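Local coordinates for apical membrane antigen AMA1 (Toxoplasma gondii ME49, PDB 4YIV), which takes part in host cell invasion as a microneme protein of the moving junction, the ring formed between the parasite's apical tip and the host cell, at residues A[229-238]-A[332-343]; A[249-260]-A[310-320]. All coordinates share one frame; numbering follows the deposited sequence.

Interaction 1. Residues A[229-238]-A[332-343]; sequences PNQALRGYRF and YTAAGSLSEETP
Ala-232 sets its methyl against the ring of Tyr-332, CB 3.5 Å from CE1, while Leu-338 O meets that ring in its plane at the edge. With CG anti to the carbonyl carbon (chi1 -60°), the ring ends nearer to 229-238, although CB points away. Thr-333 has OG1 between its own N and carbonyl carbon (chi1 78°), where it accepts from Ala-335 N, an ST turn, and from Gly-336 N, an ST motif. The same OG1 lies 3.3 Å from Pro-229 CG; CG2 lies 3.9 Å from Phe-238 CE2, the side chains crossing at about a right angle, and the Phe-238 ring edge meets Tyr-332 O. Gln-231, bent at chi2, lays CG against the carbonyls of Ser-339 and Glu-341, 3.3 Å from Glu-341 O. Two backbone bonds join the loops: Ser-337 N to Asn-230 O at 2.8 Å, and Ala-232 N to Ser-339 O at 3.1 Å. Ser-339 O is gripped twice: Ser-337 OG donates in the carbonyl plane at 2.8 Å, Ala-232 N from above it. Glu-340, also bent at chi2, brings OE2 to 3.3 Å from Arg-234 NE in a salt bridge, their flat groups 53° apart. Consistent with a PAN-like fold, strand 233-234 is an edge strand beside 329-333 in a five-stranded antiparallel sheet; Tyr-332 and Leu-338 pack on helix 263-272, while Ala-335, Ser-337 and Pro-343 touch strand 61-62 of another sheet.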
loop_
_atom_site.group_PDB
_atom_site.type_symbol
_atom_site.label_atom_id
_atom_site.label_comp_id
_atom_site.label_asym_id
_atom_site.label_seq_id
_atom_site.Cartn_x
_atom_site.Cartn_y
_atom_site.Cartn_z
ATOM N N PRO A 229 -7.760 -0.313 -2.824
ATOM C CA PRO A 229 -8.041 -1.732 -2.737
ATOM C C PRO A 229 -7.502 -2.270 -1.421
ATOM O O PRO A 229 -6.527 -3.031 -1.390
ATOM C CB PRO A 229 -7.315 -2.305 -3.947
ATOM C CG PRO A 229 -6.098 -1.467 -4.041
ATOM C CD PRO A 229 -6.514 -0.074 -3.598
ATOM N N ASN A 230 -8.121 -1.840 -0.328
ATOM C CA ASN A 230 -7.570 -2.061 1.004
ATOM C C ASN A 230 -7.408 -3.519 1.389
ATOM O O ASN A 230 -6.415 -3.904 2.020
ATOM C CB ASN A 230 -8.447 -1.374 2.051
ATOM C CG ASN A 230 -8.478 0.136 1.873
ATOM O OD1 ASN A 230 -7.440 0.786 1.946
ATOM N ND2 ASN A 230 -9.655 0.695 1.611
ATOM N N GLN A 231 -8.385 -4.324 0.995
ATOM C CA GLN A 231 -8.385 -5.757 1.280
ATOM C C GLN A 231 -8.207 -6.653 0.045
ATOM O O GLN A 231 -8.537 -6.279 -1.084
ATOM C CB GLN A 231 -9.693 -6.143 1.972
ATOM C CG GLN A 231 -9.618 -6.102 3.503
ATOM C CD GLN A 231 -9.244 -4.732 4.034
ATOM O OE1 GLN A 231 -8.125 -4.495 4.509
ATOM N NE2 GLN A 231 -10.174 -3.815 3.928
ATOM N N ALA A 232 -7.658 -7.830 0.282
ATOM C CA ALA A 232 -7.637 -8.912 -0.711
ATOM C C ALA A 232 -9.076 -9.246 -1.162
ATOM O O ALA A 232 -10.051 -9.013 -0.436
ATOM C CB ALA A 232 -6.972 -10.127 -0.130
ATOM N N LEU A 233 -9.206 -9.765 -2.367
ATOM C CA LEU A 233 -10.518 -10.098 -2.919
ATOM C C LEU A 233 -10.596 -11.596 -3.156
ATOM O O LEU A 233 -9.976 -12.138 -4.074
ATOM C CB LEU A 233 -10.774 -9.321 -4.221
ATOM C CG LEU A 233 -12.025 -9.674 -5.041
ATOM C CD1 LEU A 233 -13.269 -9.247 -4.311
ATOM C CD2 LEU A 233 -11.995 -9.015 -6.407
ATOM N N ARG A 234 -11.382 -12.261 -2.318
ATOM C CA ARG A 234 -11.463 -13.712 -2.327
ATOM C C ARG A 234 -12.432 -14.165 -3.401
ATOM O O ARG A 234 -13.471 -13.534 -3.577
ATOM C CB ARG A 234 -11.920 -14.231 -0.947
ATOM C CG ARG A 234 -11.916 -15.736 -0.821
ATOM C CD ARG A 234 -12.126 -16.187 0.619
ATOM N NE ARG A 234 -13.393 -15.699 1.158
ATOM C CZ ARG A 234 -14.528 -16.397 1.195
ATOM N NH1 ARG A 234 -14.581 -17.645 0.738
ATOM N NH2 ARG A 234 -15.620 -15.837 1.703
ATOM N N GLY A 235 -12.088 -15.238 -4.118
ATOM C CA GLY A 235 -13.023 -15.912 -5.013
ATOM C C GLY A 235 -13.144 -15.349 -6.417
ATOM O O GLY A 235 -14.048 -15.704 -7.181
ATOM N N TYR A 236 -12.218 -14.475 -6.787
ATOM C CA TYR A 236 -12.245 -13.869 -8.115
ATOM C C TYR A 236 -10.808 -13.653 -8.591
ATOM O O TYR A 236 -9.933 -13.387 -7.760
ATOM C CB TYR A 236 -12.982 -12.534 -8.105
ATOM C CG TYR A 236 -14.483 -12.614 -7.857
ATOM C CD1 TYR A 236 -15.388 -12.750 -8.911
ATOM C CD2 TYR A 236 -14.990 -12.514 -6.572
ATOM C CE1 TYR A 236 -16.769 -12.804 -8.672
ATOM C CE2 TYR A 236 -16.357 -12.564 -6.330
ATOM C CZ TYR A 236 -17.239 -12.712 -7.378
ATOM O OH TYR A 236 -18.590 -12.761 -7.111
ATOM N N ARG A 237 -10.596 -13.806 -9.905
ATOM C CA ARG A 237 -9.360 -13.402 -10.602
ATOM C C ARG A 237 -9.544 -12.070 -11.271
ATOM O O ARG A 237 -10.552 -11.846 -11.957
ATOM C CB ARG A 237 -8.972 -14.408 -11.677
ATOM C CG ARG A 237 -8.770 -15.795 -11.202
ATOM C CD ARG A 237 -8.441 -16.699 -12.402
ATOM N NE ARG A 237 -8.215 -18.083 -12.002
ATOM C CZ ARG A 237 -7.699 -19.010 -12.791
ATOM N NH1 ARG A 237 -7.537 -20.233 -12.326
ATOM N NH2 ARG A 237 -7.318 -18.700 -14.025
ATOM N N PHE A 238 -8.572 -11.178 -11.089
ATOM C CA PHE A 238 -8.556 -9.930 -11.808
ATOM C C PHE A 238 -8.504 -10.244 -13.303
ATOM O O PHE A 238 -7.893 -11.231 -13.711
ATOM C CB PHE A 238 -7.334 -9.074 -11.428
ATOM C CG PHE A 238 -7.428 -8.383 -10.105
ATOM C CD1 PHE A 238 -8.630 -7.904 -9.613
ATOM C CD2 PHE A 238 -6.271 -8.175 -9.359
ATOM C CE1 PHE A 238 -8.679 -7.232 -8.405
ATOM C CE2 PHE A 238 -6.319 -7.505 -8.131
ATOM C CZ PHE A 238 -7.509 -7.031 -7.661
ATOM N N TYR A 332 -4.919 -9.873 -5.224
ATOM C CA TYR A 332 -4.123 -9.000 -4.361
ATOM C C TYR A 332 -3.636 -7.791 -5.122
ATOM O O TYR A 332 -3.526 -7.829 -6.348
ATOM C CB TYR A 332 -2.894 -9.733 -3.822
ATOM C CG TYR A 332 -3.212 -10.965 -2.991
ATOM C CD1 TYR A 332 -3.839 -10.856 -1.743
ATOM C CD2 TYR A 332 -2.897 -12.224 -3.456
ATOM C CE1 TYR A 332 -4.124 -11.988 -0.986
ATOM C CE2 TYR A 332 -3.172 -13.359 -2.701
ATOM C CZ TYR A 332 -3.787 -13.230 -1.470
ATOM O OH TYR A 332 -4.056 -14.363 -0.738
ATOM N N THR A 333 -3.330 -6.722 -4.404
ATOM C CA THR A 333 -2.571 -5.639 -4.993
ATOM C C THR A 333 -1.443 -5.259 -4.081
ATOM O O THR A 333 -1.400 -5.628 -2.887
ATOM C CB THR A 333 -3.426 -4.371 -5.269
ATOM O OG1 THR A 333 -3.639 -3.653 -4.054
ATOM C CG2 THR A 333 -4.736 -4.738 -5.881
ATOM N N ALA A 334 -0.490 -4.525 -4.656
ATOM C CA ALA A 334 0.616 -3.999 -3.905
ATOM C C ALA A 334 0.185 -3.142 -2.721
ATOM O O ALA A 334 0.914 -3.020 -1.711
ATOM C CB ALA A 334 1.542 -3.187 -4.875
ATOM N N ALA A 335 -0.994 -2.529 -2.826
ATOM C CA ALA A 335 -1.444 -1.596 -1.785
ATOM C C ALA A 335 -2.190 -2.284 -0.634
ATOM O O ALA A 335 -2.157 -1.799 0.503
ATOM C CB ALA A 335 -2.359 -0.522 -2.384
ATOM N N GLY A 336 -2.862 -3.387 -0.931
ATOM C CA GLY A 336 -3.771 -3.979 0.029
ATOM C C GLY A 336 -3.203 -4.995 0.999
ATOM O O GLY A 336 -2.018 -5.333 0.972
ATOM N N SER A 337 -4.108 -5.537 1.823
ATOM C CA SER A 337 -3.759 -6.428 2.922
ATOM C C SER A 337 -3.853 -7.871 2.451
ATOM O O SER A 337 -4.458 -8.160 1.423
ATOM C CB SER A 337 -4.699 -6.228 4.130
ATOM O OG SER A 337 -6.020 -6.605 3.770
ATOM N N LEU A 338 -3.252 -8.781 3.214
ATOM C CA LEU A 338 -3.374 -10.204 2.943
ATOM C C LEU A 338 -4.791 -10.658 3.202
ATOM O O LEU A 338 -5.375 -11.416 2.411
ATOM C CB LEU A 338 -2.385 -10.995 3.813
ATOM C CG LEU A 338 -2.415 -12.515 3.741
ATOM C CD1 LEU A 338 -2.200 -13.028 2.355
ATOM C CD2 LEU A 338 -1.352 -13.029 4.652
ATOM N N SER A 339 -5.355 -10.182 4.309
ATOM C CA SER A 339 -6.713 -10.568 4.672
ATOM C C SER A 339 -7.752 -9.982 3.720
ATOM O O SER A 339 -7.613 -8.844 3.247
ATOM C CB SER A 339 -7.051 -10.127 6.106
ATOM O OG SER A 339 -8.346 -10.624 6.425
ATOM N N GLU A 340 -8.775 -10.773 3.411
ATOM C CA GLU A 340 -9.946 -10.276 2.696
ATOM C C GLU A 340 -10.967 -9.616 3.655
ATOM O O GLU A 340 -11.928 -8.985 3.226
ATOM C CB GLU A 340 -10.605 -11.403 1.869
ATOM C CG GLU A 340 -11.524 -12.350 2.601
ATOM C CD GLU A 340 -10.799 -13.466 3.311
ATOM O OE1 GLU A 340 -9.586 -13.313 3.593
ATOM O OE2 GLU A 340 -11.448 -14.507 3.576
ATOM N N GLU A 341 -10.726 -9.703 4.948
ATOM C CA GLU A 341 -11.699 -9.229 5.925
ATOM C C GLU A 341 -11.503 -7.763 6.251
ATOM O O GLU A 341 -10.398 -7.310 6.521
ATOM C CB GLU A 341 -11.598 -10.050 7.217
ATOM C CG GLU A 341 -11.553 -11.571 7.002
ATOM C CD GLU A 341 -12.879 -12.309 7.295
ATOM O OE1 GLU A 341 -13.369 -12.257 8.454
ATOM O OE2 GLU A 341 -13.417 -12.976 6.372
ATOM N N THR A 342 -12.593 -7.020 6.263
ATOM C CA THR A 342 -12.544 -5.623 6.677
ATOM C C THR A 342 -12.290 -5.470 8.171
ATOM O O THR A 342 -13.101 -5.914 8.977
ATOM C CB THR A 342 -13.864 -4.908 6.332
ATOM O OG1 THR A 342 -14.174 -5.105 4.947
ATOM C CG2 THR A 342 -13.772 -3.435 6.602
ATOM N N PRO A 343 -11.205 -4.786 8.553
ATOM C CA PRO A 343 -10.986 -4.571 9.975
ATOM C C PRO A 343 -11.781 -3.396 10.529
ATOM O O PRO A 343 -12.153 -2.509 9.778
ATOM C CB PRO A 343 -9.505 -4.254 10.055
ATOM C CG PRO A 343 -9.215 -3.606 8.776
ATOM C CD PRO A 343 -10.110 -4.211 7.743
HETATM O O HOH W 1 -5.594 -5.115 -2.564
HETATM O O HOH W 2 -12.446 -8.459 0.275
#

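Interaction 2. Residues A[249-260]-A[310-320]; sequences YTELTDTVIERV and EGKCALSDQVP. With NAG (2-acetamido-2-deoxy-beta-D-glucopyranose), chain B.
Ser-316 places CB squarely over one face of the Tyr-249 ring, 3.5 Å from its centroid and 4° off the normal, a CH-pi contact. The tyrosine hydroxyl continues past it to Gln-318 O, a weak hydrogen bond despite its 2.7 Å from OH, and lies against Pro-320 CD. Because Ser-316 OG is anti to its own N (chi1 173°), it accepts from Gln-318 N in an ST turn and meets a water also bound by Asp-254 OD1 and Thr-255 OG1. Thr-255 OG1 donates to Tyr-249 O at 2.6 Å, tying the turn at 252-255 back to the 3-10 segment; the local bond from Leu-252 N reaches that oxygen from the opposite face.

From there strands 256-259 and 311-316 run antiparallel. Val-256 with Leu-315 and Glu-258 with Cys-313 are hydrogen-bonded pairs. Ile-257 faces Ala-314 in a non-hydrogen-bonded pair and touches Lys-312 CD with CG2, the chains crossing at an angle. Val-260 CG1 packs 3.7 Å from Cys-313 CB, beside the disulfide to Cys-266 that ties helix 263-272 to the sheet, consistent with a PAN-like fold; Glu-258 salt-bridges Lys-269 of that helix.

Charge gathers at both ends. Arg-259 and Glu-310 are modelled as a salt bridge too short to be trusted in detail; Glu-310 OE2 also bonds Thr-308 OG1. Asp-254 OD2 and Asp-317 OD1 stand 3.6 Å apart. A water joins Asp-254 O to Asp-317 N, bonding OD2 only weakly; solvent round these exposed carboxylates probably softens their repulsion, so any rise in proton affinity should be modest.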
loop_
_atom_site.group_PDB
_atom_site.type_symbol
_atom_site.label_atom_id
_atom_site.label_comp_id
_atom_site.label_asym_id
_atom_site.label_seq_id
_atom_site.Cartn_x
_atom_site.Cartn_y
_atom_site.Cartn_z
ATOM N N TYR A 249 -5.781 -12.636 -16.008
ATOM C CA TYR A 249 -4.417 -12.342 -16.390
ATOM C C TYR A 249 -3.679 -13.522 -17.036
ATOM O O TYR A 249 -2.746 -13.305 -17.809
ATOM C CB TYR A 249 -3.632 -11.875 -15.182
ATOM C CG TYR A 249 -4.025 -10.535 -14.592
ATOM C CD1 TYR A 249 -4.653 -9.551 -15.345
ATOM C CD2 TYR A 249 -3.710 -10.249 -13.264
ATOM C CE1 TYR A 249 -4.980 -8.354 -14.798
ATOM C CE2 TYR A 249 -4.023 -9.046 -12.716
ATOM C CZ TYR A 249 -4.660 -8.111 -13.464
ATOM O OH TYR A 249 -4.943 -6.911 -12.868
ATOM N N THR A 250 -4.053 -14.758 -16.722
ATOM C CA THR A 250 -3.300 -15.889 -17.252
ATOM C C THR A 250 -3.432 -15.977 -18.779
ATOM O O THR A 250 -2.691 -16.711 -19.418
ATOM C CB THR A 250 -3.731 -17.230 -16.642
ATOM O OG1 THR A 250 -5.101 -17.504 -16.975
ATOM C CG2 THR A 250 -3.518 -17.232 -15.143
ATOM N N GLU A 251 -4.364 -15.224 -19.350
ATOM C CA GLU A 251 -4.608 -15.246 -20.789
ATOM C C GLU A 251 -3.867 -14.143 -21.525
ATOM O O GLU A 251 -3.914 -14.087 -22.748
ATOM C CB GLU A 251 -6.109 -15.111 -21.089
ATOM C CG GLU A 251 -6.936 -16.317 -20.675
ATOM C CD GLU A 251 -8.266 -16.390 -21.424
ATOM O OE1 GLU A 251 -8.253 -16.364 -22.680
ATOM O OE2 GLU A 251 -9.321 -16.459 -20.759
ATOM N N LEU A 252 -3.216 -13.245 -20.787
ATOM C CA LEU A 252 -2.550 -12.110 -21.406
ATOM C C LEU A 252 -1.079 -12.449 -21.592
ATOM O O LEU A 252 -0.485 -13.171 -20.786
ATOM C CB LEU A 252 -2.725 -10.833 -20.566
ATOM C CG LEU A 252 -4.158 -10.455 -20.174
ATOM C CD1 LEU A 252 -4.127 -9.187 -19.330
ATOM C CD2 LEU A 252 -5.074 -10.282 -21.392
ATOM N N THR A 253 -0.478 -11.927 -22.655
ATOM C CA THR A 253 0.900 -12.296 -22.996
ATOM C C THR A 253 1.942 -11.710 -22.049
ATOM O O THR A 253 2.958 -12.347 -21.766
ATOM C CB THR A 253 1.241 -11.864 -24.448
ATOM O OG1 THR A 253 0.337 -12.514 -25.346
ATOM C CG2 THR A 253 2.664 -12.272 -24.828
ATOM N N ASP A 254 1.709 -10.505 -21.546
ATOM C CA ASP A 254 2.704 -9.860 -20.692
ATOM C C ASP A 254 2.506 -10.196 -19.204
ATOM O O ASP A 254 3.139 -9.599 -18.335
ATOM C CB ASP A 254 2.679 -8.348 -20.898
ATOM C CG ASP A 254 1.354 -7.722 -20.495
ATOM O OD1 ASP A 254 0.304 -8.404 -20.590
ATOM O OD2 ASP A 254 1.361 -6.540 -20.083
ATOM N N THR A 255 1.641 -11.152 -18.899
ATOM C CA THR A 255 1.527 -11.610 -17.519
ATOM C C THR A 255 2.701 -12.481 -17.081
ATOM O O THR A 255 3.158 -13.358 -17.792
ATOM C CB THR A 255 0.196 -12.380 -17.317
ATOM O OG1 THR A 255 -0.876 -11.465 -17.581
ATOM C CG2 THR A 255 0.093 -12.908 -15.882
ATOM N N VAL A 256 3.219 -12.196 -15.895
ATOM C CA VAL A 256 4.206 -13.012 -15.277
ATOM C C VAL A 256 3.464 -14.049 -14.440
ATOM O O VAL A 256 2.670 -13.690 -13.561
ATOM C CB VAL A 256 5.172 -12.164 -14.383
ATOM C CG1 VAL A 256 6.165 -13.046 -13.658
ATOM C CG2 VAL A 256 5.906 -11.112 -15.231
ATOM N N ILE A 257 3.764 -15.323 -14.663
ATOM C CA ILE A 257 3.210 -16.409 -13.841
ATOM C C ILE A 257 4.321 -17.141 -13.113
ATOM O O ILE A 257 5.252 -17.609 -13.745
ATOM C CB ILE A 257 2.406 -17.427 -14.711
ATOM C CG1 ILE A 257 1.228 -16.734 -15.393
ATOM C CG2 ILE A 257 1.938 -18.623 -13.857
ATOM C CD1 ILE A 257 0.487 -17.587 -16.384
ATOM N N GLU A 258 4.241 -17.235 -11.788
ATOM C CA GLU A 258 5.258 -17.927 -11.020
ATOM C C GLU A 258 4.667 -18.889 -9.995
ATOM O O GLU A 258 3.579 -18.652 -9.446
ATOM C CB GLU A 258 6.169 -16.887 -10.335
ATOM C CG GLU A 258 6.892 -16.034 -11.377
ATOM C CD GLU A 258 7.607 -14.815 -10.806
ATOM O OE1 GLU A 258 7.351 -14.467 -9.627
ATOM O OE2 GLU A 258 8.419 -14.206 -11.563
ATOM N N ARG A 259 5.377 -19.989 -9.742
ATOM C CA ARG A 259 4.967 -20.926 -8.702
ATOM C C ARG A 259 5.101 -20.298 -7.312
ATOM O O ARG A 259 6.066 -19.598 -7.027
ATOM C CB ARG A 259 5.799 -22.208 -8.777
ATOM C CG ARG A 259 5.561 -23.012 -10.051
ATOM C CD ARG A 259 5.745 -24.508 -9.834
ATOM N NE ARG A 259 5.457 -25.226 -11.072
ATOM C CZ ARG A 259 6.331 -25.401 -12.058
ATOM N NH1 ARG A 259 5.970 -26.058 -13.159
ATOM N NH2 ARG A 259 7.565 -24.926 -11.942
ATOM N N VAL A 260 4.125 -20.537 -6.442
ATOM C CA VAL A 260 4.256 -20.140 -5.048
ATOM C C VAL A 260 3.825 -21.288 -4.154
ATOM O O VAL A 260 3.033 -22.129 -4.564
ATOM C CB VAL A 260 3.415 -18.876 -4.734
ATOM C CG1 VAL A 260 3.933 -17.715 -5.537
ATOM C CG2 VAL A 260 1.926 -19.119 -5.052
ATOM N N GLU A 310 -0.675 -27.264 -8.809
ATOM C CA GLU A 310 0.371 -26.385 -8.271
ATOM C C GLU A 310 -0.184 -24.975 -7.979
ATOM O O GLU A 310 -0.911 -24.415 -8.800
ATOM C CB GLU A 310 1.541 -26.260 -9.250
ATOM C CG GLU A 310 2.010 -27.557 -9.917
ATOM C CD GLU A 310 2.859 -27.290 -11.167
ATOM O OE1 GLU A 310 4.097 -27.191 -11.028
ATOM O OE2 GLU A 310 2.294 -27.160 -12.284
ATOM N N GLY A 311 0.163 -24.405 -6.831
ATOM C CA GLY A 311 -0.212 -23.026 -6.553
ATOM C C GLY A 311 0.609 -22.108 -7.453
ATOM O O GLY A 311 1.814 -22.312 -7.598
ATOM N N LYS A 312 -0.035 -21.117 -8.063
ATOM C CA LYS A 312 0.667 -20.155 -8.923
ATOM C C LYS A 312 0.229 -18.717 -8.645
ATOM O O LYS A 312 -0.829 -18.470 -8.060
ATOM C CB LYS A 312 0.455 -20.514 -10.398
ATOM C CG LYS A 312 1.199 -21.812 -10.745
ATOM C CD LYS A 312 1.165 -22.132 -12.209
ATOM C CE LYS A 312 2.045 -23.341 -12.536
ATOM N NZ LYS A 312 2.035 -23.572 -14.007
ATOM N N CYS A 313 1.049 -17.787 -9.066
ATOM C CA CYS A 313 0.780 -16.398 -8.878
ATOM C C CYS A 313 0.885 -15.684 -10.190
ATOM O O CYS A 313 1.903 -15.714 -10.791
ATOM C CB CYS A 313 1.749 -15.795 -7.883
ATOM S SG CYS A 313 1.410 -14.090 -7.474
ATOM N N ALA A 314 -0.197 -15.070 -10.621
ATOM C CA ALA A 314 -0.214 -14.313 -11.865
ATOM C C ALA A 314 -0.147 -12.843 -11.576
ATOM O O ALA A 314 -1.009 -12.312 -10.870
ATOM C CB ALA A 314 -1.444 -14.611 -12.663
ATOM N N LEU A 315 0.841 -12.179 -12.175
ATOM C CA LEU A 315 1.101 -10.759 -11.963
ATOM C C LEU A 315 1.049 -9.919 -13.233
ATOM O O LEU A 315 1.587 -10.313 -14.283
ATOM C CB LEU A 315 2.461 -10.587 -11.344
ATOM C CG LEU A 315 2.747 -11.392 -10.086
ATOM C CD1 LEU A 315 4.207 -11.405 -9.836
ATOM C CD2 LEU A 315 2.079 -10.711 -8.941
ATOM N N SER A 316 0.395 -8.771 -13.137
ATOM C CA SER A 316 0.172 -7.905 -14.304
ATOM C C SER A 316 0.192 -6.430 -13.916
ATOM O O SER A 316 -0.071 -6.098 -12.755
ATOM C CB SER A 316 -1.166 -8.259 -14.944
ATOM O OG SER A 316 -1.485 -7.352 -15.967
ATOM N N ASP A 317 0.511 -5.547 -14.869
ATOM C CA ASP A 317 0.389 -4.107 -14.680
ATOM C C ASP A 317 -0.900 -3.565 -15.286
ATOM O O ASP A 317 -1.122 -2.355 -15.307
ATOM C CB ASP A 317 1.598 -3.361 -15.267
ATOM C CG ASP A 317 1.751 -3.553 -16.782
ATOM O OD1 ASP A 317 0.896 -4.220 -17.396
ATOM O OD2 ASP A 317 2.734 -3.014 -17.360
ATOM N N GLN A 318 -1.753 -4.462 -15.770
ATOM C CA GLN A 318 -3.055 -4.058 -16.313
ATOM C C GLN A 318 -4.102 -3.833 -15.217
ATOM O O GLN A 318 -4.472 -4.766 -14.486
ATOM C CB GLN A 318 -3.555 -5.123 -17.301
ATOM C CG GLN A 318 -2.676 -5.281 -18.550
ATOM C CD GLN A 318 -2.749 -4.066 -19.472
ATOM O OE1 GLN A 318 -1.719 -3.494 -19.839
ATOM N NE2 GLN A 318 -3.974 -3.665 -19.850
ATOM N N VAL A 319 -4.551 -2.593 -15.084
ATOM C CA VAL A 319 -5.608 -2.264 -14.136
ATOM C C VAL A 319 -6.823 -3.137 -14.456
ATOM O O VAL A 319 -7.282 -3.173 -15.599
ATOM C CB VAL A 319 -5.974 -0.781 -14.200
ATOM C CG1 VAL A 319 -7.184 -0.479 -13.320
ATOM C CG2 VAL A 319 -4.792 0.071 -13.766
ATOM N N PRO A 320 -7.335 -3.875 -13.462
ATOM C CA PRO A 320 -8.491 -4.709 -13.805
ATOM C C PRO A 320 -9.769 -3.896 -14.097
ATOM O O PRO A 320 -10.049 -2.845 -13.492
ATOM C CB PRO A 320 -8.665 -5.594 -12.560
ATOM C CG PRO A 320 -8.008 -4.893 -11.477
ATOM C CD PRO A 320 -6.896 -4.073 -12.069
HETATM C C1 NAG B . -7.444 3.835 -14.596
HETATM C C2 NAG B . -8.133 3.669 -15.948
HETATM C C3 NAG B . -7.404 4.437 -17.040
HETATM C C4 NAG B . -7.199 5.880 -16.608
HETATM C C5 NAG B . -6.494 5.924 -15.258
HETATM C C6 NAG B . -6.295 7.364 -14.798
HETATM C C7 NAG B . -9.169 1.479 -15.813
HETATM C C8 NAG B . -9.046 0.022 -16.147
HETATM N N2 NAG B . -8.211 2.264 -16.297
HETATM O O3 NAG B . -8.173 4.402 -18.248
HETATM O O4 NAG B . -6.410 6.567 -17.585
HETATM O O5 NAG B . -7.255 5.216 -14.280
HETATM O O6 NAG B . -7.567 7.957 -14.520
HETATM O O7 NAG B . -10.089 1.916 -15.141
HETATM O O HOH W 3 -0.721 -8.720 -18.070
HETATM O O HOH W 4 3.366 -8.566 -15.740
HETATM O O HOH W 5 1.941 -6.980 -17.220
#

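The centres of interactions 1 and 2 lie about 16 Å apart, at the two margins of one five-stranded antiparallel sheet, ordered 233-234, 329-333, 300-305, 311-316, 256-259. Interaction 1, much of it loop, reaches the first two strands, interaction 2 the last two. Along the chain interaction 2 is nested between 229-238 and 332-343. Beyond the corner at Gly-235, 236-238 enters strand 236-242 of a three-stranded sheet, and here the two touch: Phe-238 CB is 3.5 Å from Tyr-249 CZ, and the Phe-238 ring lies against Pro-320. Helix 263-272 packs against both, joined to the sheet by the Cys-266 to Cys-313 disulfide, consistent with the PAN-like fold of AMA1.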